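PDB 5U22: N2152 from Neocallimastix frontalis, which probably hydrolyses glycosidic bonds in arabinose-containing carbohydrates, including rare arabinosyl linkages, as a family 39 glycoside hydrolase of an anaerobic rumen fungus. Local coordinates for residues E147-W152 and P183-Y188; S159-W164 and K194-F199; N204-I209 and S238-T243. All coordinates share one frame; numbering follows the deposited sequence.

Contact 1: E147-W152 and P183-Y188; sequences EPDVTW and PSFSWY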
loop_
_atom_site.group_PDB
_atom_site.type_symbol
_atom_site.label_atom_id
_atom_site.label_comp_id
_atom_site.label_asym_id
_atom_site.label_seq_id
_atom_site.Cartn_x
_atom_site.Cartn_y
_atom_site.Cartn_z
ATOM N N GLU A 147 10.294 5.953 -11.068
ATOM C CA GLU A 147 9.788 7.177 -11.683
ATOM C C GLU A 147 10.605 7.597 -12.912
ATOM O O GLU A 147 11.151 8.708 -12.949
ATOM C CB GLU A 147 9.717 8.300 -10.661
ATOM C CG GLU A 147 8.855 7.889 -9.460
ATOM C CD GLU A 147 8.373 9.046 -8.609
ATOM O OE1 GLU A 147 9.028 10.119 -8.598
ATOM O OE2 GLU A 147 7.322 8.873 -7.941
ATOM N N PRO A 148 10.676 6.749 -13.933
ATOM C CA PRO A 148 11.395 7.147 -15.148
ATOM C C PRO A 148 10.794 8.375 -15.798
ATOM O O PRO A 148 11.518 9.127 -16.469
ATOM C CB PRO A 148 11.268 5.908 -16.040
ATOM C CG PRO A 148 9.969 5.257 -15.575
ATOM C CD PRO A 148 9.992 5.451 -14.089
ATOM N N ASP A 149 9.487 8.607 -15.599
ATOM C CA ASP A 149 8.825 9.790 -16.132
ATOM C C ASP A 149 9.283 11.064 -15.440
ATOM O O ASP A 149 8.953 12.159 -15.911
ATOM C CB ASP A 149 7.284 9.645 -16.063
ATOM C CG ASP A 149 6.773 9.042 -14.747
ATOM O OD1 ASP A 149 7.576 8.607 -13.901
ATOM O OD2 ASP A 149 5.528 8.996 -14.582
ATOM N N VAL A 150 10.051 10.939 -14.361
ATOM C CA VAL A 150 10.659 12.067 -13.680
ATOM C C VAL A 150 12.177 12.053 -13.824
ATOM O O VAL A 150 12.796 13.108 -13.979
ATOM C CB VAL A 150 10.251 12.083 -12.190
ATOM C CG1 VAL A 150 10.998 13.174 -11.422
ATOM C CG2 VAL A 150 8.765 12.286 -12.052
ATOM N N THR A 151 12.796 10.864 -13.815
ATOM C CA THR A 151 14.238 10.767 -13.610
ATOM C C THR A 151 15.039 10.251 -14.794
ATOM O O THR A 151 16.261 10.409 -14.786
ATOM C CB THR A 151 14.556 9.865 -12.410
ATOM O OG1 THR A 151 14.037 8.542 -12.639
ATOM C CG2 THR A 151 13.962 10.451 -11.159
ATOM N N TRP A 152 14.418 9.635 -15.799
ATOM C CA TRP A 152 15.206 9.175 -16.933
ATOM C C TRP A 152 15.445 10.320 -17.914
ATOM O O TRP A 152 14.534 11.089 -18.224
ATOM C CB TRP A 152 14.539 7.999 -17.652
ATOM C CG TRP A 152 15.551 7.407 -18.588
ATOM C CD1 TRP A 152 15.691 7.670 -19.921
ATOM C CD2 TRP A 152 16.649 6.566 -18.225
ATOM N NE1 TRP A 152 16.785 6.999 -20.421
ATOM C CE2 TRP A 152 17.390 6.312 -19.400
ATOM C CE3 TRP A 152 17.067 5.981 -17.021
ATOM C CZ2 TRP A 152 18.513 5.493 -19.410
ATOM C CZ3 TRP A 152 18.189 5.170 -17.031
ATOM C CH2 TRP A 152 18.904 4.940 -18.215
ATOM N N PRO A 183 6.860 -0.451 -14.454
ATOM C CA PRO A 183 7.981 0.469 -14.669
ATOM C C PRO A 183 8.102 1.577 -13.628
ATOM O O PRO A 183 8.977 2.417 -13.784
ATOM C CB PRO A 183 7.661 1.062 -16.036
ATOM C CG PRO A 183 6.169 1.140 -16.036
ATOM C CD PRO A 183 5.672 -0.050 -15.230
ATOM N N SER A 184 7.232 1.586 -12.612
ATOM C CA SER A 184 7.358 2.478 -11.451
ATOM C C SER A 184 7.128 3.952 -11.800
ATOM O O SER A 184 7.764 4.837 -11.224
ATOM C CB SER A 184 8.717 2.299 -10.765
ATOM O OG SER A 184 8.995 0.917 -10.570
ATOM N N PHE A 185 6.191 4.222 -12.711
ATOM C CA PHE A 185 5.861 5.594 -13.081
ATOM C C PHE A 185 5.510 6.423 -11.852
ATOM O O PHE A 185 4.869 5.939 -10.912
ATOM C CB PHE A 185 4.650 5.645 -14.012
ATOM C CG PHE A 185 4.836 4.988 -15.345
ATOM C CD1 PHE A 185 5.956 5.211 -16.109
ATOM C CD2 PHE A 185 3.822 4.186 -15.864
ATOM C CE1 PHE A 185 6.085 4.622 -17.356
ATOM C CE2 PHE A 185 3.950 3.586 -17.109
ATOM C CZ PHE A 185 5.083 3.812 -17.857
ATOM N N SER A 186 5.881 7.709 -11.890
ATOM C CA SER A 186 5.488 8.614 -10.813
ATOM C C SER A 186 3.979 8.833 -10.781
ATOM O O SER A 186 3.389 9.003 -9.703
ATOM C CB SER A 186 6.195 9.950 -10.960
ATOM O OG SER A 186 5.803 10.803 -9.912
ATOM N N TRP A 187 3.343 8.877 -11.944
ATOM C CA TRP A 187 1.895 8.977 -12.009
ATOM C C TRP A 187 1.398 8.148 -13.180
ATOM O O TRP A 187 2.119 7.918 -14.156
ATOM C CB TRP A 187 1.416 10.434 -12.137
ATOM C CG TRP A 187 1.806 11.085 -13.433
ATOM C CD1 TRP A 187 1.078 11.117 -14.595
ATOM C CD2 TRP A 187 3.019 11.791 -13.701
ATOM N NE1 TRP A 187 1.774 11.798 -15.573
ATOM C CE2 TRP A 187 2.964 12.227 -15.046
ATOM C CE3 TRP A 187 4.148 12.101 -12.935
ATOM C CZ2 TRP A 187 3.997 12.953 -15.638
ATOM C CZ3 TRP A 187 5.178 12.823 -13.525
ATOM C CH2 TRP A 187 5.095 13.240 -14.863
ATOM N N TYR A 188 0.156 7.693 -13.069
ATOM C CA TYR A 188 -0.436 6.888 -14.126
ATOM C C TYR A 188 -0.963 7.785 -15.242
ATOM O O TYR A 188 -1.617 8.803 -14.984
ATOM C CB TYR A 188 -1.566 6.020 -13.567
ATOM C CG TYR A 188 -2.099 5.064 -14.603
ATOM C CD1 TYR A 188 -1.592 3.774 -14.707
ATOM C CD2 TYR A 188 -3.082 5.463 -15.499
ATOM C CE1 TYR A 188 -2.071 2.894 -15.682
ATOM C CE2 TYR A 188 -3.564 4.606 -16.468
ATOM C CZ TYR A 188 -3.054 3.322 -16.554
ATOM O OH TYR A 188 -3.538 2.475 -17.522
#

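Contact 2: S159-W164 and K194-F199; sequences SFNQMW and KNFLQF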
loop_
_atom_site.group_PDB
_atom_site.type_symbol
_atom_site.label_atom_id
_atom_site.label_comp_id
_atom_site.label_asym_id
_atom_site.label_seq_id
_atom_site.Cartn_x
_atom_site.Cartn_y
_atom_site.Cartn_z
ATOM N N SER A 159 17.433 5.177 -24.144
ATOM C CA SER A 159 16.098 5.496 -23.670
ATOM C C SER A 159 15.767 4.668 -22.431
ATOM O O SER A 159 16.455 3.698 -22.091
ATOM C CB SER A 159 15.070 5.219 -24.760
ATOM O OG SER A 159 14.922 3.817 -24.924
ATOM N N PHE A 160 14.680 5.048 -21.748
ATOM C CA PHE A 160 14.206 4.228 -20.636
ATOM C C PHE A 160 13.846 2.828 -21.107
ATOM O O PHE A 160 14.219 1.831 -20.472
ATOM C CB PHE A 160 12.998 4.852 -19.940
ATOM C CG PHE A 160 12.352 3.904 -18.949
ATOM C CD1 PHE A 160 12.995 3.602 -17.767
ATOM C CD2 PHE A 160 11.146 3.278 -19.230
ATOM C CE1 PHE A 160 12.445 2.702 -16.859
ATOM C CE2 PHE A 160 10.580 2.381 -18.331
ATOM C CZ PHE A 160 11.235 2.094 -17.141
ATOM N N ASN A 161 13.118 2.728 -22.227
ATOM C CA ASN A 161 12.762 1.404 -22.735
ATOM C C ASN A 161 14.008 0.564 -22.995
ATOM O O ASN A 161 13.999 -0.650 -22.757
ATOM C CB ASN A 161 11.919 1.509 -24.014
ATOM C CG ASN A 161 10.499 2.024 -23.761
ATOM O OD1 ASN A 161 10.037 2.107 -22.622
ATOM N ND2 ASN A 161 9.800 2.365 -24.839
ATOM N N GLN A 162 15.082 1.187 -23.497
ATOM C CA GLN A 162 16.321 0.447 -23.757
ATOM C C GLN A 162 16.948 -0.027 -22.450
ATOM O O GLN A 162 17.324 -1.197 -22.313
ATOM C CB GLN A 162 17.322 1.311 -24.553
ATOM C CG GLN A 162 16.971 1.627 -26.043
ATOM C CD GLN A 162 18.110 2.335 -26.857
ATOM O OE1 GLN A 162 18.283 3.562 -26.833
ATOM N NE2 GLN A 162 18.847 1.544 -27.620
ATOM N N MET A 163 17.063 0.867 -21.468
ATOM C CA MET A 163 17.613 0.463 -20.177
ATOM C C MET A 163 16.748 -0.617 -19.531
ATOM O O MET A 163 17.270 -1.571 -18.935
ATOM C CB MET A 163 17.748 1.681 -19.262
ATOM C CG MET A 163 18.335 1.365 -17.884
ATOM S SD MET A 163 17.096 0.752 -16.689
ATOM C CE MET A 163 15.880 2.032 -16.726
ATOM N N TRP A 164 15.422 -0.486 -19.649
ATOM C CA TRP A 164 14.518 -1.496 -19.110
ATOM C C TRP A 164 14.782 -2.852 -19.738
ATOM O O TRP A 164 14.990 -3.851 -19.039
ATOM C CB TRP A 164 13.054 -1.100 -19.340
ATOM C CG TRP A 164 12.104 -2.220 -18.941
ATOM C CD1 TRP A 164 11.626 -3.221 -19.735
ATOM C CD2 TRP A 164 11.553 -2.448 -17.632
ATOM N NE1 TRP A 164 10.808 -4.060 -19.002
ATOM C CE2 TRP A 164 10.745 -3.602 -17.712
ATOM C CE3 TRP A 164 11.654 -1.773 -16.405
ATOM C CZ2 TRP A 164 10.044 -4.110 -16.604
ATOM C CZ3 TRP A 164 10.959 -2.283 -15.304
ATOM C CH2 TRP A 164 10.166 -3.433 -15.415
ATOM N N LYS A 194 0.284 2.325 -21.967
ATOM C CA LYS A 194 0.081 1.531 -23.173
ATOM C C LYS A 194 1.371 1.417 -23.981
ATOM O O LYS A 194 1.745 0.324 -24.420
ATOM C CB LYS A 194 -1.035 2.155 -24.012
ATOM C CG LYS A 194 -1.374 1.375 -25.297
ATOM C CD LYS A 194 -2.539 2.044 -26.044
ATOM C CE LYS A 194 -2.885 1.330 -27.347
ATOM N NZ LYS A 194 -4.235 1.767 -27.815
ATOM N N ASN A 195 2.057 2.548 -24.191
ATOM C CA ASN A 195 3.335 2.525 -24.908
ATOM C C ASN A 195 4.307 1.557 -24.243
ATOM O O ASN A 195 4.983 0.772 -24.912
ATOM C CB ASN A 195 3.926 3.930 -24.976
ATOM C CG ASN A 195 3.460 4.717 -26.211
ATOM O OD1 ASN A 195 3.377 4.168 -27.317
ATOM N ND2 ASN A 195 3.183 6.006 -26.033
ATOM N N PHE A 196 4.366 1.570 -22.914
ATOM C CA PHE A 196 5.263 0.662 -22.211
ATOM C C PHE A 196 4.824 -0.790 -22.356
ATOM O O PHE A 196 5.662 -1.682 -22.537
ATOM C CB PHE A 196 5.349 1.027 -20.731
ATOM C CG PHE A 196 6.094 0.007 -19.928
ATOM C CD1 PHE A 196 7.472 -0.066 -20.014
ATOM C CD2 PHE A 196 5.425 -0.893 -19.113
ATOM C CE1 PHE A 196 8.181 -1.004 -19.291
ATOM C CE2 PHE A 196 6.129 -1.841 -18.389
ATOM C CZ PHE A 196 7.508 -1.893 -18.480
ATOM N N LEU A 197 3.522 -1.057 -22.225
ATOM C CA LEU A 197 3.046 -2.427 -22.372
ATOM C C LEU A 197 3.258 -2.939 -23.790
ATOM O O LEU A 197 3.641 -4.100 -23.989
ATOM C CB LEU A 197 1.565 -2.512 -21.999
ATOM C CG LEU A 197 1.305 -2.281 -20.515
ATOM C CD1 LEU A 197 -0.197 -2.269 -20.248
ATOM C CD2 LEU A 197 2.000 -3.353 -19.698
ATOM N N GLN A 198 2.976 -2.102 -24.791
ATOM C CA GLN A 198 3.189 -2.520 -26.173
ATOM C C GLN A 198 4.662 -2.831 -26.425
ATOM O O GLN A 198 4.999 -3.861 -27.023
ATOM C CB GLN A 198 2.682 -1.445 -27.128
ATOM C CG GLN A 198 1.162 -1.436 -27.278
ATOM C CD GLN A 198 0.673 -0.351 -28.225
ATOM O OE1 GLN A 198 1.252 0.728 -28.301
ATOM N NE2 GLN A 198 -0.414 -0.629 -28.934
ATOM N N PHE A 199 5.552 -1.954 -25.965
ATOM C CA PHE A 199 6.985 -2.202 -26.088
ATOM C C PHE A 199 7.385 -3.499 -25.397
ATOM O O PHE A 199 8.150 -4.301 -25.949
ATOM C CB PHE A 199 7.772 -1.026 -25.499
ATOM C CG PHE A 199 9.248 -1.289 -25.393
ATOM C CD1 PHE A 199 10.089 -1.023 -26.464
ATOM C CD2 PHE A 199 9.793 -1.830 -24.238
ATOM C CE1 PHE A 199 11.453 -1.271 -26.378
ATOM C CE2 PHE A 199 11.155 -2.092 -24.143
ATOM C CZ PHE A 199 11.988 -1.816 -25.214
#

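Contact 3: N204-I209 and S238-T243; sequences NCLPDI and SERPIT. With EDO (1,2-ethanediol), chain E.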
loop_
_atom_site.group_PDB
_atom_site.type_symbol
_atom_site.label_atom_id
_atom_site.label_comp_id
_atom_site.label_asym_id
_atom_site.label_seq_id
_atom_site.Cartn_x
_atom_site.Cartn_y
_atom_site.Cartn_z
ATOM N N ASN A 204 9.430 -8.961 -25.250
ATOM C CA ASN A 204 9.530 -10.007 -24.232
ATOM C C ASN A 204 10.177 -9.494 -22.948
ATOM O O ASN A 204 11.080 -10.116 -22.389
ATOM C CB ASN A 204 10.283 -11.220 -24.770
ATOM C CG ASN A 204 9.593 -11.839 -25.965
ATOM O OD1 ASN A 204 10.078 -11.751 -27.087
ATOM N ND2 ASN A 204 8.446 -12.461 -25.726
ATOM N N CYS A 205 9.701 -8.352 -22.471
ATOM C CA CYS A 205 10.214 -7.824 -21.211
ATOM C C CYS A 205 9.083 -7.243 -20.368
ATOM O O CYS A 205 9.256 -6.238 -19.670
ATOM C CB CYS A 205 11.333 -6.800 -21.449
ATOM S SG CYS A 205 10.964 -5.410 -22.539
ATOM N N LEU A 206 7.925 -7.898 -20.383
ATOM C CA LEU A 206 6.839 -7.510 -19.491
ATOM C C LEU A 206 7.236 -7.766 -18.043
ATOM O O LEU A 206 7.766 -8.840 -17.729
ATOM C CB LEU A 206 5.562 -8.284 -19.814
ATOM C CG LEU A 206 4.799 -7.935 -21.093
ATOM C CD1 LEU A 206 3.783 -9.015 -21.398
ATOM C CD2 LEU A 206 4.100 -6.587 -20.946
ATOM N N PRO A 207 6.980 -6.824 -17.135
ATOM C CA PRO A 207 7.236 -7.092 -15.718
ATOM C C PRO A 207 6.347 -8.222 -15.218
ATOM O O PRO A 207 5.266 -8.481 -15.753
ATOM C CB PRO A 207 6.894 -5.759 -15.034
ATOM C CG PRO A 207 5.918 -5.103 -15.943
ATOM C CD PRO A 207 6.283 -5.547 -17.354
ATOM N N ASP A 208 6.824 -8.914 -14.188
ATOM C CA ASP A 208 5.959 -9.869 -13.504
ATOM C C ASP A 208 4.931 -9.166 -12.636
ATOM O O ASP A 208 3.813 -9.668 -12.465
ATOM C CB ASP A 208 6.795 -10.805 -12.654
ATOM C CG ASP A 208 7.826 -11.517 -13.461
ATOM O OD1 ASP A 208 7.445 -12.084 -14.510
ATOM O OD2 ASP A 208 9.006 -11.475 -13.070
ATOM N N ILE A 209 5.301 -8.021 -12.068
ATOM C CA ILE A 209 4.434 -7.221 -11.213
ATOM C C ILE A 209 4.469 -5.799 -11.759
ATOM O O ILE A 209 5.550 -5.201 -11.863
ATOM C CB ILE A 209 4.890 -7.248 -9.740
ATOM C CG1 ILE A 209 5.122 -8.690 -9.263
ATOM C CG2 ILE A 209 3.862 -6.550 -8.852
ATOM C CD1 ILE A 209 5.805 -8.794 -7.893
ATOM N N SER A 238 -1.689 -11.304 -20.234
ATOM C CA SER A 238 -2.290 -11.984 -19.095
ATOM C C SER A 238 -2.171 -11.114 -17.846
ATOM O O SER A 238 -1.180 -10.402 -17.651
ATOM C CB SER A 238 -1.648 -13.354 -18.872
ATOM O OG SER A 238 -0.248 -13.258 -18.755
ATOM N N GLU A 239 -3.204 -11.168 -17.008
ATOM C CA GLU A 239 -3.324 -10.278 -15.860
ATOM C C GLU A 239 -2.089 -10.329 -14.964
ATOM O O GLU A 239 -1.675 -11.402 -14.515
ATOM C CB GLU A 239 -4.572 -10.662 -15.072
ATOM C CG GLU A 239 -5.084 -9.593 -14.151
ATOM C CD GLU A 239 -6.110 -10.117 -13.178
ATOM O OE1 GLU A 239 -7.170 -10.581 -13.642
ATOM O OE2 GLU A 239 -5.856 -10.058 -11.953
ATOM N N ARG A 240 -1.494 -9.131 -14.688
ATOM C CA ARG A 240 -0.351 -8.973 -13.793
ATOM C C ARG A 240 -0.812 -8.521 -12.410
ATOM O O ARG A 240 -1.754 -7.730 -12.301
ATOM C CB ARG A 240 0.637 -7.937 -14.335
ATOM C CG ARG A 240 1.254 -8.273 -15.688
ATOM C CD ARG A 240 1.767 -9.682 -15.650
ATOM N NE ARG A 240 2.884 -9.964 -16.544
ATOM C CZ ARG A 240 2.778 -10.634 -17.685
ATOM N NH1 ARG A 240 1.588 -11.053 -18.114
ATOM N NH2 ARG A 240 3.861 -10.883 -18.406
ATOM N N PRO A 241 -0.160 -9.001 -11.345
ATOM C CA PRO A 241 -0.348 -8.379 -10.025
ATOM C C PRO A 241 0.078 -6.924 -10.078
ATOM O O PRO A 241 1.037 -6.569 -10.767
ATOM C CB PRO A 241 0.583 -9.180 -9.104
ATOM C CG PRO A 241 0.935 -10.420 -9.859
ATOM C CD PRO A 241 0.819 -10.098 -11.316
ATOM N N ILE A 242 -0.629 -6.088 -9.316
ATOM C CA ILE A 242 -0.390 -4.649 -9.278
ATOM C C ILE A 242 0.256 -4.290 -7.949
ATOM O O ILE A 242 -0.244 -4.679 -6.887
ATOM C CB ILE A 242 -1.695 -3.858 -9.459
ATOM C CG1 ILE A 242 -2.337 -4.177 -10.806
ATOM C CG2 ILE A 242 -1.439 -2.360 -9.294
ATOM C CD1 ILE A 242 -3.734 -3.599 -10.944
ATOM N N THR A 243 1.338 -3.516 -8.001
ATOM C CA THR A 243 1.915 -2.937 -6.797
ATOM C C THR A 243 1.943 -1.417 -6.928
ATOM O O THR A 243 2.583 -0.872 -7.833
ATOM C CB THR A 243 3.306 -3.520 -6.501
ATOM O OG1 THR A 243 3.793 -2.959 -5.284
ATOM C CG2 THR A 243 4.326 -3.257 -7.602
HETATM C C1 EDO E . 2.605 -13.271 -21.370
HETATM O O1 EDO E . 3.186 -13.604 -20.106
HETATM C C2 EDO E . 1.469 -12.281 -21.237
HETATM O O2 EDO E . 0.809 -12.100 -22.487
HETATM O O HOH W 1 6.463 -11.237 -16.978
#

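Contact 1: E147-W152 and P183-Y188
Asp149 tucks its CG between its own backbone N and carbonyl carbon (chi1 43°), a turn that aims the short carboxylate at the amides of Ser186 and Trp187. OD1 receives the Ser186 N-H on its syn lone pair, the side facing OD2; N and OD1 are 2.8 Å apart and the bond is nearly straight at 173°. OD2 adds weak bonds, a bent one from Ser186 N and a long one from Trp187 N at 3.4 Å. The same oxygen is salt-bridged to Lys192 and sits over one face of the Trp187 indole, toward its rim. Lys192 in turn makes a cation-pi contact with that indole. Glu147 has its CG anti to the carbonyl carbon (chi1 -56°) and runs extended alongside Ser186, bringing CD to 3.3 Å from Ser186 CB. This arrangement lies at the end of strand 180-185 in a TIM barrel. Glu147 belongs to an Asn-Glu-Pro sequence following strand 139-143, which matches the place of the acid/base glutamate in clan GH-A, the clan that includes family 39. Its OE1 is hydrogen-bonded to a bound buffer molecule, probably from the crystallisation liquor, while OE2 has His213 as its main partner; Ser186 OG lies 3.1 Å from OE2, at best a weak bond. Behind the carboxylate, Glu147 N donates to Ser184 O at 2.8 Å from above the carbonyl plane. Pro148 opens helix 148-151, where a residue without an N-H costs no helical bond; its CD lies 3.2 Å from Pro183 O, and its CG meets Phe185 CD1 with the two side chains at about a right angle. Val150 CG2 packs against both Ser186 CB, at 3.6 Å, and Trp187 CZ3, at 3.9 Å.

Contact 2: S159-W164 and K194-F199
The five-membered ring of Trp164 receives the edge of Phe196 on one face, a T-shaped pair with centroids 5.1 Å apart and planes at 83°. Phe196 CZ makes the closest approach, 3.7 Å from Trp164 CE2. Another part of the Phe196 edge has Asn161 OD1 near its plane, at a long 4.3 Å from CD1. Phe160 CE2 meets Phe196 CE1 at 4.3 Å. The Phe199 ring is engaged differently: Asn161 CB stands over the centre of one face, 3.6 Å from the centroid, in a CH-pi contact. The Asn161 amide continues across the ring, stacked roughly parallel to it, with ND2 3.7 Å from Phe199 CG. Asparagine suits this place because its flat amide can lie on an aromatic face. Beyond the side chain, Asn161 O comes to 3.4 Å from Phe199 CZ. With CG anti to the backbone N (chi1 171°), the Phe199 ring is carried away from its own helix and across to the other. A serine in place of Phe199 would probably leave the Asn161 amide without the ring it lies on and open a gap between the helices. Large side chains bridge the distance, the axes of the short segments approaching to 11.4 Å with their directions 41° apart. Helices 160-174 and 190-202 are successive helices of the TIM-barrel shell, one before and one after strand 180-185. Pro183 of that strand lies against both Phe160 and Phe196, and the Trp164 indole N-H is bonded to Cys205 O in the loop leading to strand 209-212.

Contact 3: N204-I209 and S238-T243
Arg240 reaches Pro207 by a bent chain: CG is anti to the carbonyl carbon, and the fold at chi2 (-49°) swings CD and NE round toward the loop. There NE donates to Pro207 O at 2.9 Å with an angle of 163°; the oxygen lies in the guanidinium plane and the donor nearly along the C=O axis. NH1 turns back to Ser238 O, 2.9 Å away, so the group is gripped from both segments and its rotation is fixed. NH2 has Leu206 CB at 3.4 Å, donates to a water at 3.0 Å, and bonds O1 of an ethanediol that probably came from the crystallisation liquor. Only arginine offers this many N-H groups in one plane. The water also sits by Leu206 O and Asp208 OD1. The Asp208 carboxylate does not pair directly with Arg240; its OD1 forms a salt bridge with Arg172 and its OD2 accepts from Ile180 N. Further along, Asp208 O lies 3.2 Å from Pro241 CD. Ile209 holds CG2 anti to its backbone N, which sets that methyl 3.4 Å from Pro241 O and 3.6 Å from Thr243 CG2. Thr243 turns its CG2 to Ile209, while its OG1 is hydrogen-bonded with Ser275 OG. Here strand 209-212 and strand 242-247 begin as neighbours in the barrel, and the buried, beta-branched Ile209 and Thr243 pack together beside them. The positive charge of Arg240 thus rests mainly on carbonyl oxygens and water, and Asp208, spoken for by other partners, probably steadies it through the shared water rather than by direct pairing.

Contact 1 lies at the end of the barrel where the active site is expected, contact 2 in the helical shell and contact 3 at the opposite end. Contact 1 is the buried one, beside the bound buffer; contacts 2 and 3 are partly buried, about 13 Å from that molecule at the side chains of Phe160 and Thr243. Contact 1 relies on a carboxylate meeting backbone amides, contact 2 has no hydrogen bond across it and is aromatic, and contact 3 pairs a guanidinium with a carbonyl. Contacts 1 and 2 touch where Pro148 packs on Phe160, and contacts 2 and 3 where Phe196 meets Pro207. Contacts 1 and 3 do not touch but reach the same parallel sheet.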